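Local coordinates for ribokinase (Giardia lamblia, PDB 6WHJ), which probably phosphorylates D-ribose at O-5 with magnesium-bound ATP, giving D-ribose 5-phosphate, and belongs to the PfkB carbohydrate kinase family, at residues 309-321 / 328-340. Numbering follows the deposited sequence.
Sequences RFASVAAGISVTR and VPRRQEVDDALSK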
loop_
_atom_site.group_PDB
_atom_site.type_symbol
_atom_site.label_atom_id
_atom_site.label_comp_id
_atom_site.label_asym_id
_atom_site.label_seq_id
_atom_site.Cartn_x
_atom_site.Cartn_y
_atom_site.Cartn_z
ATOM N N ARG B 309 -35.104 -2.040 -3.484
ATOM C CA ARG B 309 -35.333 -3.391 -2.972
ATOM C C ARG B 309 -34.499 -4.403 -3.740
ATOM O O ARG B 309 -33.900 -5.310 -3.152
ATOM C CB ARG B 309 -36.814 -3.772 -3.060
ATOM C CG ARG B 309 -37.709 -3.147 -2.010
ATOM C CD ARG B 309 -39.130 -3.728 -2.075
ATOM N NE ARG B 309 -39.983 -3.096 -3.090
ATOM C CZ ARG B 309 -40.700 -1.995 -2.880
ATOM N NH1 ARG B 309 -40.665 -1.392 -1.699
ATOM N NH2 ARG B 309 -41.444 -1.490 -3.849
ATOM N N PHE B 310 -34.440 -4.247 -5.060
ATOM C CA PHE B 310 -33.611 -5.105 -5.890
ATOM C C PHE B 310 -32.143 -4.953 -5.517
ATOM O O PHE B 310 -31.431 -5.949 -5.339
ATOM C CB PHE B 310 -33.871 -4.738 -7.352
ATOM C CG PHE B 310 -33.085 -5.521 -8.357
ATOM C CD1 PHE B 310 -33.578 -6.706 -8.867
ATOM C CD2 PHE B 310 -31.894 -5.028 -8.859
ATOM C CE1 PHE B 310 -32.870 -7.411 -9.828
ATOM C CE2 PHE B 310 -31.189 -5.723 -9.816
ATOM C CZ PHE B 310 -31.672 -6.914 -10.298
ATOM N N ALA B 311 -31.696 -3.714 -5.300
ATOM C CA ALA B 311 -30.293 -3.481 -4.975
ATOM C C ALA B 311 -29.936 -4.078 -3.622
ATOM O O ALA B 311 -28.813 -4.560 -3.435
ATOM C CB ALA B 311 -29.980 -1.984 -5.007
ATOM N N SER B 312 -30.874 -4.048 -2.667
ATOM C CA SER B 312 -30.621 -4.657 -1.359
ATOM C C SER B 312 -30.388 -6.162 -1.473
ATOM O O SER B 312 -29.458 -6.700 -0.864
ATOM C CB SER B 312 -31.788 -4.374 -0.407
ATOM O OG SER B 312 -31.964 -2.981 -0.240
ATOM N N VAL B 313 -31.211 -6.853 -2.264
ATOM C CA VAL B 313 -31.065 -8.295 -2.410
ATOM C C VAL B 313 -29.713 -8.620 -3.031
ATOM O O VAL B 313 -29.017 -9.549 -2.593
ATOM C CB VAL B 313 -32.238 -8.863 -3.236
ATOM C CG1 VAL B 313 -32.043 -10.347 -3.544
ATOM C CG2 VAL B 313 -33.559 -8.637 -2.511
ATOM N N ALA B 314 -29.309 -7.856 -4.052
ATOM C CA ALA B 314 -28.010 -8.089 -4.670
ATOM C C ALA B 314 -26.873 -7.789 -3.701
ATOM O O ALA B 314 -25.904 -8.554 -3.617
ATOM C CB ALA B 314 -27.878 -7.258 -5.942
ATOM N N ALA B 315 -26.972 -6.691 -2.950
ATOM C CA ALA B 315 -25.930 -6.382 -1.975
ATOM C C ALA B 315 -25.915 -7.405 -0.845
ATOM O O ALA B 315 -24.842 -7.791 -0.359
ATOM C CB ALA B 315 -26.122 -4.969 -1.422
ATOM N N GLY B 316 -27.093 -7.876 -0.433
ATOM C CA GLY B 316 -27.145 -8.884 0.607
ATOM C C GLY B 316 -26.514 -10.196 0.186
ATOM O O GLY B 316 -25.990 -10.933 1.023
ATOM N N ILE B 317 -26.582 -10.526 -1.103
ATOM C CA ILE B 317 -25.877 -11.710 -1.577
ATOM C C ILE B 317 -24.374 -11.460 -1.602
ATOM O O ILE B 317 -23.587 -12.323 -1.194
ATOM C CB ILE B 317 -26.423 -12.154 -2.947
ATOM C CG1 ILE B 317 -27.891 -12.589 -2.815
ATOM C CG2 ILE B 317 -25.576 -13.283 -3.526
ATOM C CD1 ILE B 317 -28.611 -12.804 -4.147
ATOM N N SER B 318 -23.953 -10.270 -2.054
ATOM C CA SER B 318 -22.527 -9.973 -2.188
ATOM C C SER B 318 -21.792 -10.034 -0.850
ATOM O O SER B 318 -20.617 -10.419 -0.807
ATOM C CB SER B 318 -22.332 -8.599 -2.831
ATOM O OG SER B 318 -22.794 -7.565 -1.982
ATOM N N VAL B 319 -22.450 -9.652 0.250
ATOM C CA VAL B 319 -21.784 -9.699 1.548
ATOM C C VAL B 319 -21.598 -11.116 2.065
ATOM O O VAL B 319 -20.855 -11.309 3.032
ATOM C CB VAL B 319 -22.519 -8.867 2.624
ATOM C CG1 VAL B 319 -22.394 -7.381 2.333
ATOM C CG2 VAL B 319 -23.974 -9.283 2.738
ATOM N N THR B 320 -22.242 -12.112 1.451
ATOM C CA THR B 320 -21.997 -13.507 1.801
ATOM C C THR B 320 -20.825 -14.106 1.036
ATOM O O THR B 320 -20.527 -15.293 1.208
ATOM C CB THR B 320 -23.256 -14.364 1.575
ATOM O OG1 THR B 320 -23.543 -14.484 0.176
ATOM C CG2 THR B 320 -24.450 -13.747 2.292
ATOM N N ARG B 321 -20.146 -13.309 0.214
ATOM C CA ARG B 321 -19.047 -13.774 -0.613
ATOM C C ARG B 321 -17.870 -12.820 -0.486
ATOM O O ARG B 321 -18.039 -11.632 -0.191
ATOM C CB ARG B 321 -19.468 -13.878 -2.084
ATOM C CG ARG B 321 -20.783 -14.598 -2.287
ATOM C CD ARG B 321 -21.310 -14.429 -3.696
ATOM N NE ARG B 321 -22.504 -15.239 -3.893
ATOM C CZ ARG B 321 -23.126 -15.386 -5.054
ATOM N NH1 ARG B 321 -22.669 -14.773 -6.137
ATOM N NH2 ARG B 321 -24.204 -16.150 -5.127
ATOM N N VAL B 328 -20.143 -9.875 -6.663
ATOM C CA VAL B 328 -21.397 -9.416 -7.264
ATOM C C VAL B 328 -22.088 -10.617 -7.903
ATOM O O VAL B 328 -21.443 -11.370 -8.654
ATOM C CB VAL B 328 -21.126 -8.305 -8.282
ATOM C CG1 VAL B 328 -22.412 -7.870 -8.965
ATOM C CG2 VAL B 328 -20.501 -7.119 -7.580
ATOM N N PRO B 329 -23.350 -10.886 -7.591
ATOM C CA PRO B 329 -23.994 -12.105 -8.094
ATOM C C PRO B 329 -24.478 -11.959 -9.535
ATOM O O PRO B 329 -24.616 -10.860 -10.077
ATOM C CB PRO B 329 -25.173 -12.302 -7.130
ATOM C CG PRO B 329 -25.494 -10.920 -6.637
ATOM C CD PRO B 329 -24.209 -10.129 -6.663
ATOM N N ARG B 330 -24.777 -13.109 -10.141
ATOM C CA ARG B 330 -25.415 -13.142 -11.449
ATOM C C ARG B 330 -26.897 -12.801 -11.309
ATOM O O ARG B 330 -27.506 -13.011 -10.256
ATOM C CB ARG B 330 -25.237 -14.514 -12.102
ATOM N N ARG B 331 -27.478 -12.268 -12.388
ATOM C CA ARG B 331 -28.875 -11.834 -12.356
ATOM C C ARG B 331 -29.831 -12.942 -11.914
ATOM O O ARG B 331 -30.765 -12.690 -11.141
ATOM C CB ARG B 331 -29.288 -11.303 -13.724
ATOM C CG ARG B 331 -30.733 -10.834 -13.794
ATOM C CD ARG B 331 -31.041 -9.824 -12.710
ATOM N NE ARG B 331 -32.393 -9.293 -12.833
ATOM C CZ ARG B 331 -32.685 -8.166 -13.478
ATOM N NH1 ARG B 331 -33.933 -7.736 -13.552
ATOM N NH2 ARG B 331 -31.724 -7.460 -14.050
ATOM N N GLN B 332 -29.645 -14.167 -12.412
ATOM C CA GLN B 332 -30.542 -15.243 -12.004
ATOM C C GLN B 332 -30.477 -15.460 -10.499
ATOM O O GLN B 332 -31.502 -15.727 -9.859
ATOM C CB GLN B 332 -30.221 -16.532 -12.763
ATOM C CG GLN B 332 -31.396 -17.509 -12.845
ATOM C CD GLN B 332 -32.678 -16.879 -13.402
ATOM O OE1 GLN B 332 -33.785 -17.199 -12.957
ATOM N NE2 GLN B 332 -32.531 -15.991 -14.385
ATOM N N GLU B 333 -29.278 -15.365 -9.916
ATOM C CA GLU B 333 -29.154 -15.476 -8.464
ATOM C C GLU B 333 -29.933 -14.377 -7.756
ATOM O O GLU B 333 -30.574 -14.629 -6.730
ATOM C CB GLU B 333 -27.683 -15.434 -8.049
ATOM C CG GLU B 333 -26.837 -16.549 -8.621
ATOM C CD GLU B 333 -25.359 -16.277 -8.449
ATOM O OE1 GLU B 333 -24.587 -16.482 -9.414
ATOM O OE2 GLU B 333 -24.976 -15.840 -7.347
ATOM N N VAL B 334 -29.870 -13.146 -8.275
ATOM C CA VAL B 334 -30.646 -12.049 -7.697
ATOM C C VAL B 334 -32.140 -12.281 -7.897
ATOM O O VAL B 334 -32.934 -12.148 -6.958
ATOM C CB VAL B 334 -30.212 -10.698 -8.297
ATOM C CG1 VAL B 334 -30.974 -9.566 -7.637
ATOM C CG2 VAL B 334 -28.732 -10.485 -8.140
ATOM N N ASP B 335 -32.543 -12.647 -9.120
ATOM C CA ASP B 335 -33.956 -12.922 -9.387
ATOM C C ASP B 335 -34.482 -14.053 -8.511
ATOM O O ASP B 335 -35.612 -13.982 -8.012
ATOM C CB ASP B 335 -34.185 -13.267 -10.861
ATOM C CG ASP B 335 -34.109 -12.058 -11.774
ATOM O OD1 ASP B 335 -34.058 -12.259 -13.007
ATOM O OD2 ASP B 335 -34.093 -10.914 -11.268
ATOM N N ASP B 336 -33.688 -15.112 -8.326
ATOM C CA ASP B 336 -34.155 -16.244 -7.535
ATOM C C ASP B 336 -34.413 -15.831 -6.089
ATOM O O ASP B 336 -35.484 -16.100 -5.537
ATOM C CB ASP B 336 -33.142 -17.392 -7.586
ATOM C CG ASP B 336 -33.103 -18.095 -8.940
ATOM O OD1 ASP B 336 -32.057 -18.698 -9.257
ATOM O OD2 ASP B 336 -34.097 -18.029 -9.696
ATOM N N ALA B 337 -33.445 -15.154 -5.464
ATOM C CA ALA B 337 -33.593 -14.796 -4.059
ATOM C C ALA B 337 -34.663 -13.731 -3.847
ATOM O O ALA B 337 -35.243 -13.649 -2.758
ATOM C CB ALA B 337 -32.249 -14.332 -3.498
ATOM N N LEU B 338 -34.934 -12.905 -4.864
ATOM C CA LEU B 338 -36.007 -11.917 -4.759
ATOM C C LEU B 338 -37.374 -12.593 -4.728
ATOM O O LEU B 338 -38.313 -12.073 -4.111
ATOM C CB LEU B 338 -35.918 -10.923 -5.921
ATOM C CG LEU B 338 -36.727 -9.618 -5.871
ATOM C CD1 LEU B 338 -36.560 -8.908 -4.540
ATOM C CD2 LEU B 338 -36.361 -8.679 -7.008
ATOM N N SER B 339 -37.492 -13.757 -5.373
ATOM C CA SER B 339 -38.752 -14.494 -5.388
ATOM C C SER B 339 -39.048 -15.110 -4.026
ATOM O O SER B 339 -40.180 -15.040 -3.532
ATOM C CB SER B 339 -38.703 -15.580 -6.463
ATOM O OG SER B 339 -38.121 -15.082 -7.654
ATOM N N LYS B 340 -38.042 -15.740 -3.411
ATOM C CA LYS B 340 -38.233 -16.308 -2.081
ATOM C C LYS B 340 -38.488 -15.213 -1.048
ATOM O O LYS B 340 -39.291 -15.399 -0.125
ATOM C CB LYS B 340 -37.020 -17.161 -1.697
#
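The two C-terminal helices of this PfkB-family kinase pack through Phe310, which sits as a knob in the hole formed by Arg331, Val334, Asp335 and Leu338. The axes of helix segments 309-318 and 331-340 come within 9.3 Å, with their directions 110° apart, and the nearest CA atoms are those of Ala314 and Val334. With CG anti to the backbone N (chi1 179°), the Phe310 ring is carried out to the neighbouring helix. Val334 CG1 lies over one face, 4.0 Å from the ring centroid, in a CH-pi contact, while Leu338 CD2 meets the rim. Phe310 CZ stands over the centre of the Arg331 guanidinium, the two planes 66° apart, so ring edge meets guanidinium face. That group is fixed in turn: Arg331 NE forms a salt bridge with Asp335 OD2 at 2.8 Å, on the syn side but tilted out of the carboxylate plane, NH1 forms another with Glu286, and NH2 a hydrogen bond to the Val55 carbonyl.

Farther along, Val313 CG2 touches Leu338 CD1 at 3.6 Å, and Ala337 CB receives both Val313 CG1 and Ile317 CD1. Ile317 CG2 packs on Pro329 CB at 3.8 Å, just before the second helix begins.

Beyond this apolar strip, the extended Arg321 chain forms a salt bridge with Glu333, but NH2 is modelled so close to OE2 (2.4 Å) that its detail is doubtful. Ser318, Arg321 and nearby Ser327 are predicted potassium-site residues; pairing with Glu333 could partly balance the arginine's charge next to that segment.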